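Local coordinates for cellulosomal scaffoldin adaptor protein B (PDB 3BWZ) that serves as an adaptor scaffoldin in the cellulosome, represented here by a type II cohesin module, the kind of domain that binds a dockerin partner, at residues I9-T14 against A163-D168; I21-I26 against V115-V120; L39-D44 against S126-E131; T62-G67 against L89-A94. All coordinates share one frame; numbering follows the deposited sequence. Where two conformers were deposited one is given.

Contact 1 (I9-T14 against A163-D168); sequences IVLDKT and AVINLD. With EDO (1,2-ethanediol), chain F.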
# COMPACT_ATOMS: atom_id res chain seq x y z
N ILE A 9 -2.71 6.08 -2.59
CA ILE A 9 -2.73 5.94 -1.14
C ILE A 9 -3.81 6.87 -0.60
O ILE A 9 -3.71 8.07 -0.75
CB ILE A 9 -1.38 6.26 -0.50
CG1 ILE A 9 -0.25 5.48 -1.15
CG2 ILE A 9 -1.44 6.07 1.01
CD1 ILE A 9 1.16 5.87 -0.65
N VAL A 10 -4.84 6.29 -0.01
CA VAL A 10 -6.03 6.98 0.44
C VAL A 10 -6.11 6.90 1.96
O VAL A 10 -6.11 5.82 2.50
CB VAL A 10 -7.33 6.35 -0.23
CG1 VAL A 10 -8.60 7.04 0.25
CG2 VAL A 10 -7.21 6.42 -1.75
N LEU A 11 -6.22 8.03 2.65
CA LEU A 11 -6.37 8.02 4.11
C LEU A 11 -7.82 8.20 4.52
O LEU A 11 -8.60 8.89 3.86
CB LEU A 11 -5.57 9.16 4.74
CG LEU A 11 -4.11 9.22 4.33
CD1 LEU A 11 -3.38 10.32 5.12
CD2 LEU A 11 -3.42 7.90 4.44
N ASP A 12 -8.20 7.59 5.64
CA ASP A 12 -9.53 7.79 6.18
C ASP A 12 -9.72 9.11 6.91
O ASP A 12 -10.84 9.47 7.25
CB ASP A 12 -9.95 6.62 7.06
CG ASP A 12 -9.15 6.50 8.34
OD1 ASP A 12 -7.97 6.89 8.38
OD2 ASP A 12 -9.73 5.92 9.30
N LYS A 13 -8.63 9.79 7.23
CA LYS A 13 -8.61 11.02 8.00
C LYS A 13 -7.69 12.05 7.30
O LYS A 13 -6.69 11.67 6.70
CB LYS A 13 -8.06 10.74 9.40
CG LYS A 13 -8.95 9.88 10.25
CD LYS A 13 -8.29 9.50 11.56
CE LYS A 13 -9.22 8.62 12.42
NZ LYS A 13 -8.67 8.19 13.70
N THR A 14 -8.07 13.31 7.35
CA THR A 14 -7.23 14.42 6.94
C THR A 14 -6.43 15.01 8.06
O THR A 14 -5.35 15.60 7.86
CB THR A 14 -8.06 15.57 6.20
OG1 THR A 14 -9.06 16.13 7.09
CG2 THR A 14 -8.69 15.08 4.92
N ALA A 163 0.06 10.71 0.23
CA ALA A 163 -1.08 11.02 1.09
C ALA A 163 -0.51 11.85 2.24
O ALA A 163 0.51 11.51 2.80
CB ALA A 163 -1.71 9.74 1.62
N VAL A 164 -1.18 12.93 2.59
CA VAL A 164 -0.67 13.86 3.61
C VAL A 164 -1.63 13.90 4.78
O VAL A 164 -2.84 14.09 4.60
CB VAL A 164 -0.43 15.26 3.04
CG1 VAL A 164 0.05 16.21 4.14
CG2 VAL A 164 0.58 15.17 1.90
N ILE A 165 -1.09 13.72 5.98
CA ILE A 165 -1.87 13.85 7.20
C ILE A 165 -1.49 15.15 7.90
O ILE A 165 -0.32 15.54 7.92
CB ILE A 165 -1.64 12.61 8.15
CG1 ILE A 165 -2.68 12.59 9.31
CG2 ILE A 165 -0.21 12.52 8.64
CD1 ILE A 165 -4.11 12.39 8.87
N ASN A 166 -2.47 15.79 8.51
CA ASN A 166 -2.24 16.93 9.38
C ASN A 166 -1.65 18.15 8.68
O ASN A 166 -0.90 18.91 9.29
CB ASN A 166 -1.44 16.51 10.61
CG ASN A 166 -2.30 15.79 11.61
OD1 ASN A 166 -3.49 16.07 11.71
ND2 ASN A 166 -1.73 14.85 12.36
N LEU A 167 -2.06 18.40 7.44
CA LEU A 167 -1.86 19.72 6.84
C LEU A 167 -2.51 20.76 7.75
O LEU A 167 -1.89 21.76 8.10
CB LEU A 167 -2.42 19.76 5.40
CG LEU A 167 -2.01 20.82 4.41
CD1 LEU A 167 -2.57 22.16 4.75
CD2 LEU A 167 -0.49 20.81 4.15
N ASP A 168 -3.77 20.53 8.09
CA ASP A 168 -4.46 21.24 9.17
C ASP A 168 -4.40 20.37 10.42
O ASP A 168 -4.54 19.15 10.33
CB ASP A 168 -5.90 21.50 8.81
CG ASP A 168 -6.02 22.32 7.56
OD1 ASP A 168 -5.52 23.43 7.46
OD2 ASP A 168 -6.60 21.76 6.57
C1 EDO F . -12.38 15.85 5.82
O1 EDO F . -11.64 15.22 6.87
C2 EDO F . -13.82 16.10 6.22
O2 EDO F . -14.61 14.92 6.32
O HOH W 1 -5.51 13.09 4.38
O HOH W 2 -5.60 18.43 7.10
O HOH W 3 -3.80 16.62 5.61

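Contact 2 (I21-I26 against V115-V120); sequences IVTASI and VVKFKV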
# COMPACT_ATOMS: atom_id res chain seq x y z
N ILE A 21 -5.31 6.48 15.20
CA ILE A 21 -4.93 5.62 14.09
C ILE A 21 -5.42 6.23 12.78
O ILE A 21 -6.61 6.57 12.65
CB ILE A 21 -5.50 4.19 14.27
CG1 ILE A 21 -5.08 3.61 15.62
CG2 ILE A 21 -5.06 3.30 13.11
CD1 ILE A 21 -3.60 3.62 15.90
N VAL A 22 -4.52 6.34 11.82
CA VAL A 22 -4.84 6.76 10.48
C VAL A 22 -4.69 5.54 9.58
O VAL A 22 -3.65 4.86 9.59
CB VAL A 22 -3.85 7.87 10.02
CG1 VAL A 22 -4.06 8.21 8.53
CG2 VAL A 22 -3.95 9.10 10.90
N THR A 23 -5.74 5.22 8.83
CA THR A 23 -5.74 4.04 7.99
C THR A 23 -5.46 4.44 6.56
O THR A 23 -6.23 5.19 5.96
CB THR A 23 -7.08 3.30 8.11
OG1 THR A 23 -7.29 2.91 9.48
CG2 THR A 23 -7.11 2.04 7.25
N ALA A 24 -4.36 3.93 6.03
CA ALA A 24 -3.97 4.17 4.64
C ALA A 24 -4.39 2.95 3.81
O ALA A 24 -3.86 1.85 3.95
CB ALA A 24 -2.46 4.38 4.55
N SER A 25 -5.36 3.17 2.94
CA SER A 25 -5.82 2.15 2.01
C SER A 25 -5.14 2.34 0.68
O SER A 25 -5.09 3.43 0.12
CB SER A 25 -7.34 2.28 1.82
OG SER A 25 -8.01 2.00 3.03
N ILE A 26 -4.56 1.26 0.16
CA ILE A 26 -3.88 1.26 -1.12
C ILE A 26 -4.88 0.78 -2.16
O ILE A 26 -5.22 -0.40 -2.21
CB ILE A 26 -2.63 0.39 -1.13
CG1 ILE A 26 -1.62 0.80 -0.04
CG2 ILE A 26 -1.99 0.47 -2.51
CD1 ILE A 26 -0.63 -0.22 0.27
N VAL A 115 -3.97 -2.56 3.39
CA VAL A 115 -4.18 -1.46 4.30
C VAL A 115 -2.99 -1.38 5.26
O VAL A 115 -2.54 -2.40 5.79
CB VAL A 115 -5.48 -1.71 5.09
CG1 VAL A 115 -5.70 -0.72 6.17
CG2 VAL A 115 -6.66 -1.71 4.15
N VAL A 116 -2.49 -0.16 5.46
CA VAL A 116 -1.47 0.08 6.47
C VAL A 116 -2.04 1.11 7.43
O VAL A 116 -2.36 2.23 7.05
CB VAL A 116 -0.12 0.58 5.88
CG1 VAL A 116 0.88 0.78 7.04
CG2 VAL A 116 0.40 -0.41 4.87
N LYS A 117 -2.15 0.72 8.70
CA LYS A 117 -2.58 1.60 9.75
C LYS A 117 -1.35 2.22 10.42
O LYS A 117 -0.37 1.55 10.67
CB LYS A 117 -3.43 0.84 10.75
CG LYS A 117 -4.77 0.47 10.15
CD LYS A 117 -5.55 -0.50 11.02
CE LYS A 117 -6.92 -0.74 10.49
NZ LYS A 117 -7.83 0.41 10.73
N PHE A 118 -1.48 3.50 10.75
CA PHE A 118 -0.43 4.25 11.41
C PHE A 118 -0.94 4.91 12.67
O PHE A 118 -1.95 5.61 12.65
CB PHE A 118 0.15 5.34 10.49
CG PHE A 118 0.90 4.83 9.31
CD1 PHE A 118 0.27 4.71 8.07
CD2 PHE A 118 2.23 4.52 9.40
CE1 PHE A 118 0.98 4.26 6.98
CE2 PHE A 118 2.94 4.08 8.31
CZ PHE A 118 2.31 3.96 7.10
N LYS A 119 -0.21 4.72 13.76
CA LYS A 119 -0.43 5.47 14.98
C LYS A 119 0.30 6.81 14.88
O LYS A 119 1.47 6.86 14.51
CB LYS A 119 0.08 4.66 16.17
CG LYS A 119 -0.01 5.19 17.59
CD LYS A 119 0.99 4.43 18.54
CE LYS A 119 0.84 2.91 18.54
NZ LYS A 119 1.94 2.21 19.31
N VAL A 120 -0.39 7.89 15.24
CA VAL A 120 0.18 9.22 15.20
C VAL A 120 0.99 9.47 16.47
O VAL A 120 0.43 9.56 17.57
CB VAL A 120 -0.92 10.30 15.04
CG1 VAL A 120 -0.30 11.69 15.06
CG2 VAL A 120 -1.73 10.04 13.76

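Contact 3 (L39-D44 against S126-E131); sequences LNMKYD and SSISFE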
# COMPACT_ATOMS: atom_id res chain seq x y z
N LEU A 39 5.17 -3.13 -3.68
CA LEU A 39 5.09 -1.72 -3.34
C LEU A 39 6.17 -1.35 -2.35
O LEU A 39 6.53 -2.15 -1.49
CB LEU A 39 3.71 -1.39 -2.77
CG LEU A 39 2.53 -1.77 -3.66
CD1 LEU A 39 1.23 -1.53 -2.93
CD2 LEU A 39 2.51 -1.02 -4.99
N ASN A 40 6.63 -0.12 -2.45
CA ASN A 40 7.64 0.43 -1.56
C ASN A 40 7.11 1.74 -1.00
O ASN A 40 7.06 2.74 -1.72
CB ASN A 40 8.95 0.64 -2.33
CG ASN A 40 10.10 1.00 -1.45
OD1 ASN A 40 10.60 2.16 -1.47
ND2 ASN A 40 10.53 0.06 -0.64
N MET A 41 6.73 1.71 0.27
CA MET A 41 6.13 2.84 0.96
C MET A 41 7.15 3.50 1.87
O MET A 41 7.99 2.84 2.48
CB MET A 41 4.95 2.44 1.79
CG MET A 41 3.80 2.00 0.96
SD MET A 41 2.44 1.41 1.95
CE MET A 41 1.87 2.88 2.79
N LYS A 42 7.04 4.82 2.00
CA LYS A 42 7.89 5.62 2.87
C LYS A 42 7.04 6.49 3.78
O LYS A 42 6.06 7.09 3.35
CB LYS A 42 8.82 6.49 2.01
CG LYS A 42 9.78 7.39 2.77
CD LYS A 42 10.93 6.62 3.37
CE LYS A 42 11.86 7.52 4.16
NZ LYS A 42 11.21 8.04 5.40
N TYR A 43 7.43 6.55 5.03
CA TYR A 43 6.79 7.41 6.03
C TYR A 43 7.86 7.93 6.96
O TYR A 43 8.99 7.43 6.95
CB TYR A 43 5.68 6.66 6.80
CG TYR A 43 6.21 5.52 7.62
CD1 TYR A 43 6.52 5.67 8.96
CD2 TYR A 43 6.48 4.30 7.04
CE1 TYR A 43 7.07 4.65 9.71
CE2 TYR A 43 7.03 3.25 7.78
CZ TYR A 43 7.33 3.43 9.11
OH TYR A 43 7.90 2.39 9.81
N ASP A 44 7.51 8.93 7.77
CA ASP A 44 8.46 9.52 8.70
C ASP A 44 8.30 8.81 10.03
O ASP A 44 7.28 8.97 10.69
CB ASP A 44 8.19 11.03 8.85
CG ASP A 44 9.18 11.70 9.78
OD1 ASP A 44 9.86 11.00 10.56
OD2 ASP A 44 9.25 12.95 9.72
N SER A 126 2.73 15.52 7.66
CA SER A 126 3.61 14.44 7.26
C SER A 126 3.01 13.65 6.09
O SER A 126 1.80 13.53 5.95
CB SER A 126 3.82 13.53 8.47
OG SER A 126 4.95 12.67 8.33
N SER A 127 3.88 13.07 5.30
CA SER A 127 3.51 12.38 4.07
C SER A 127 3.71 10.88 4.17
O SER A 127 4.70 10.41 4.74
CB SER A 127 4.38 12.87 2.93
OG SER A 127 4.08 14.22 2.68
N ILE A 128 2.79 10.13 3.56
CA ILE A 128 2.93 8.70 3.34
C ILE A 128 3.04 8.57 1.82
O ILE A 128 2.13 8.93 1.08
CB ILE A 128 1.71 7.92 3.90
CG1 ILE A 128 1.58 8.14 5.43
CG2 ILE A 128 1.85 6.43 3.60
CD1 ILE A 128 0.17 7.85 5.93
N SER A 129 4.17 8.05 1.35
CA SER A 129 4.48 8.05 -0.06
C SER A 129 4.79 6.65 -0.57
O SER A 129 5.02 5.72 0.20
CB SER A 129 5.70 8.90 -0.36
OG SER A 129 6.77 8.60 0.45
N PHE A 130 4.81 6.53 -1.90
CA PHE A 130 5.52 5.43 -2.55
C PHE A 130 6.80 6.02 -3.09
O PHE A 130 6.79 7.16 -3.56
CB PHE A 130 4.76 4.87 -3.73
CG PHE A 130 3.50 4.15 -3.40
CD1 PHE A 130 2.33 4.42 -4.09
CD2 PHE A 130 3.51 3.09 -2.51
CE1 PHE A 130 1.18 3.72 -3.86
CE2 PHE A 130 2.35 2.38 -2.26
CZ PHE A 130 1.18 2.70 -2.95
N GLU A 131 7.90 5.28 -3.05
CA GLU A 131 9.22 5.80 -3.46
C GLU A 131 9.98 4.75 -4.26
O GLU A 131 9.97 3.58 -3.90
CB GLU A 131 10.04 6.19 -2.23
CG GLU A 131 9.53 7.47 -1.54
CD GLU A 131 10.61 8.19 -0.73
OE1 GLU A 131 10.58 9.44 -0.66
OE2 GLU A 131 11.50 7.52 -0.16
O HOH W 4 4.95 10.07 7.48
O HOH W 5 7.25 14.11 8.49

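Contact 4 (T62-G67 against L89-A94); sequences TMPGAG and LNFSKA. With NO3 (nitrate ion), chain B.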
# COMPACT_ATOMS: atom_id res chain seq x y z
N THR A 62 6.40 -7.70 9.23
CA THR A 62 4.95 -7.67 9.22
C THR A 62 4.40 -7.22 7.86
O THR A 62 4.82 -6.22 7.30
CB THR A 62 4.40 -6.73 10.29
OG1 THR A 62 4.98 -7.07 11.57
CG2 THR A 62 2.90 -6.72 10.35
N MET A 63 3.43 -7.98 7.38
CA MET A 63 2.72 -7.66 6.17
C MET A 63 1.58 -6.66 6.45
O MET A 63 0.96 -6.71 7.49
CB MET A 63 2.18 -8.99 5.63
CG MET A 63 1.61 -8.95 4.27
SD MET A 63 2.91 -8.82 3.04
CE MET A 63 1.92 -8.35 1.61
N PRO A 64 1.28 -5.76 5.50
CA PRO A 64 0.08 -4.95 5.60
C PRO A 64 -1.18 -5.78 5.78
O PRO A 64 -1.22 -6.97 5.46
CB PRO A 64 0.07 -4.18 4.27
CG PRO A 64 1.51 -4.07 3.94
CD PRO A 64 2.04 -5.42 4.29
N GLY A 65 -2.21 -5.14 6.28
CA GLY A 65 -3.50 -5.78 6.44
C GLY A 65 -4.20 -6.06 5.13
O GLY A 65 -3.93 -5.45 4.08
N ALA A 66 -5.14 -6.99 5.21
CA ALA A 66 -5.95 -7.38 4.07
C ALA A 66 -6.77 -6.19 3.57
O ALA A 66 -7.20 -5.34 4.33
CB ALA A 66 -6.87 -8.53 4.45
N GLY A 67 -7.01 -6.19 2.28
CA GLY A 67 -7.91 -5.26 1.66
C GLY A 67 -9.16 -5.95 1.16
O GLY A 67 -9.62 -6.92 1.76
N LEU A 89 8.50 0.48 4.07
CA LEU A 89 7.77 -0.77 4.03
C LEU A 89 7.85 -1.26 2.58
O LEU A 89 7.33 -0.62 1.67
CB LEU A 89 6.29 -0.57 4.41
CG LEU A 89 6.01 0.20 5.70
CD1 LEU A 89 4.49 0.35 5.91
CD2 LEU A 89 6.65 -0.48 6.90
N ASN A 90 8.47 -2.41 2.38
CA ASN A 90 8.60 -3.01 1.04
C ASN A 90 7.89 -4.35 1.11
O ASN A 90 8.26 -5.20 1.90
CB ASN A 90 10.10 -3.15 0.70
CG ASN A 90 10.43 -3.71 -0.70
OD1 ASN A 90 11.55 -3.40 -1.27
ND2 ASN A 90 9.70 -4.65 -1.16
N PHE A 91 6.85 -4.54 0.32
CA PHE A 91 6.08 -5.76 0.40
C PHE A 91 5.55 -6.17 -0.95
O PHE A 91 5.39 -5.35 -1.85
CB PHE A 91 4.95 -5.65 1.43
CG PHE A 91 3.99 -4.52 1.16
CD1 PHE A 91 2.84 -4.71 0.41
CD2 PHE A 91 4.24 -3.24 1.67
CE1 PHE A 91 1.98 -3.64 0.16
CE2 PHE A 91 3.38 -2.19 1.44
CZ PHE A 91 2.24 -2.41 0.69
N SER A 92 5.27 -7.47 -1.06
CA SER A 92 4.73 -8.06 -2.27
C SER A 92 3.54 -8.91 -1.90
O SER A 92 3.58 -9.63 -0.90
CB SER A 92 5.78 -8.92 -2.97
OG SER A 92 5.30 -9.39 -4.23
N LYS A 93 2.49 -8.85 -2.72
CA LYS A 93 1.27 -9.59 -2.51
C LYS A 93 0.74 -9.95 -3.88
O LYS A 93 0.40 -9.06 -4.65
CB LYS A 93 0.29 -8.66 -1.76
CG LYS A 93 -0.97 -9.24 -1.27
CD LYS A 93 -1.73 -8.23 -0.41
CE LYS A 93 -2.95 -8.85 0.12
NZ LYS A 93 -3.62 -7.90 1.02
N ALA A 94 0.67 -11.24 -4.19
CA ALA A 94 0.35 -11.65 -5.54
C ALA A 94 -0.21 -13.06 -5.59
O ALA A 94 0.25 -13.95 -4.88
CB ALA A 94 1.57 -11.52 -6.46
N NO3 B . -5.79 -7.95 8.95
O1 NO3 B . -6.74 -6.94 9.12
O2 NO3 B . -4.78 -8.04 9.90
O3 NO3 B . -5.63 -8.51 7.67
O HOH W 6 -1.84 -8.11 3.08
O HOH W 7 -6.32 -8.47 0.75

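Contact 1 (I9-T14 against A163-D168)
I9 meets A163 where the first and last strands of the cohesin beta-sandwich run side by side. These two strands pair in parallel, at an angle of 26° here. Their axes stay 7.2 Å apart, and no direct backbone bond joins residues 9-11 to 163-165. I9 sets its CG2 methyl 3.7 Å from A163 CB. L11 comes next and packs its branch against A163. Its CG lies 3.7 Å from A163 CB, and both of its methyls turn about the same carbon. With chi1 at -52°, CG sits beside the backbone N, which brings the branch over to the alanine. CD1 also reaches the side of I165. K13 contributes mainly its backbone. Its O touches I165 CD1 at 3.4 Å. Water 1 spans the gap as a donor to both K13 O and V164 O. The K13 ammonium turns away to a salt bridge with E20. T14 then closes the contact through its carbonyl. N166 N donates to T14 O over 3.0 Å. Waters 2 and 3 also lie near this oxygen, and they accept from D168 N and L167 N respectively. N166 OD1 accepts from the backbone N of A16. The T14 side chain faces away toward a 1,2-ethanediol molecule, probably from the crystallisation liquor. T14 OG1 lies 2.7 Å from O1 of this diol.

Contact 2 (I21-I26 against V115-V120)
K117 lies alongside T23 on an antiparallel strand pair of the cohesin beta-sandwich. The strands run at 155° to each other. T23 and K117 form a non-hydrogen-bonded pair, with both side chains on the face that also carries I21, S25, V115 and K119. From its root, K117 CB rests 3.8 Å from the I21 CG2 methyl. K117 CG comes next and passes T23 OG1 at 3.6 Å. CD and CE continue alongside the threonine, with CE 3.8 Å from T23 OG1. The chain is straight up to there and then bends, with chi4 at -75°. This last turn brings NZ back down to donate to T23 OG1 over 2.8 Å. T23 OG1 thus accepts from a lysine of the neighbouring strand. The other threonine branch is pressed hard: T23 CG2 lies only 3.3 Å from V115 CG1, tighter than usual carbon contact.

The opposite face carries V22, A24, V116 and F118 and turns into the core. A24 CB sits at the edge of the F118 ring, 4.2 Å from its CE1. V22 CG2 packs on V120 CG2. The F118 ring also meets that of Y43, from segment 39-44. Four backbone hydrogen bonds hold the ladder, two between V22 and F118 and two between A24 and V116. The straightest runs from V22 N to F118 O, 2.8 Å long with 172° at the hydrogen.

Contact 3 (L39-D44 against S126-E131)
M41 faces F130 across an antiparallel strand pair in the second sheet of the cohesin beta-sandwich. Their side chains share the face that looks into the core. M41, S129 and E131 each have two conformers, and their side-chain contacts are those of one. M41 sets its CG beside the backbone N and 3.6 Å from F130 CE2, oblique to the ring. Its chain then bends at chi3, 68°, and in this conformer the turn carries the CE methyl to I128 CG2, 3.6 Å away. F130 also takes L39 CB near CE2 at 4.0 Å. The carbonyl O of N40 lies at the ring edge, in its plane.

The outer face is polar. K42 and S129 form a hydrogen-bonded pair, with backbone bonds in both directions. In the conformer described, S129 OG lies between its own backbone N and carbonyl carbon, and from there adds a weak bond to K42 O at 3.3 Å. K42 bends twice, at chi2 and chi4. Its CG passes E131 OE2 at 3.4 Å, so this copy of the carboxylate rests on the aliphatic part of the lysine. The ammonium turns away from that acid. NZ stands 5.6 Å from E131 OE2 and donates instead to Y43 O and to K86 O.

At D44 the backbones are farther apart, and water bridges them. Water 4 accepts from D44 N and donates to S127 O, and it also bonds to S126 OG. D44 OD1 is taken by the backbone N of A46. D44 OD2 accepts from water 5 over 2.6 Å, and that water is also bonded to S126 OG.

Contact 4 (T62-G67 against L89-A94)
K93 NZ reaches toward G65, A66 and G67 and is gripped by three oxygens. Water 6 accepts from it at 2.7 Å and passes a bond on to P64 O. Water 7 also accepts from K93 NZ, and takes a second bond from G67 N. The third partner is the carbonyl O of V113. A lysine that is largely buried thus has its ammonium satisfied, which is consistent with its staying charged. The chain is fully extended, so NZ spans the gap from strand 88-94 to the loop. No direct hydrogen bond joins the two segments.

The rest of the contact is apolar. P64 points its CG at the centre of one face of F91 in a CH-pi contact. This CG sits 3.5 Å from the ring centroid and 5° off the ring normal. F91 has chi1 at 58°, with CG between the backbone N and carbonyl carbon, and this turns the ring face to the proline. M63 comes across F91 at about a right angle. It bends at chi2, and in one of its two conformers its CE methyl lies 3.9 Å from F91 CD1. A66 N donates to O3 of a nitrate ion, 2.9 Å away and nearly straight. S53 OG binds the same ion, which probably comes from the crystallisation liquor.

The short, weakly bonded strand 65-66 pairs with strand 111-120 through G65 and V115, and P64 also touches A114 and V116 there. Strand 88-94 runs between strands 34-42 and 77-83. The proline is therefore wedged between the two sheets of the sandwich.

Overall arrangement
Contacts 2 and 3 are antiparallel ladders, one in each sheet of the sandwich, the first longer and more regular. Their inner faces meet in the core, where F118 packs on Y43 and I128. Contact 1 lies further out, about 14 Å from the chain centre to its own centre, and relies on water more than on direct bonds. It joins both ladders: strand 6-11 borders 21-29, and strand 158-165 borders 126-130. Contact 4 sits nearest the chain centre and has no direct hydrogen bond between its segments. It ties the loop leading into strand 65-66, beside contact 2, to strand 88-94, beside contact 3. Contacts 1 and 4 do not touch.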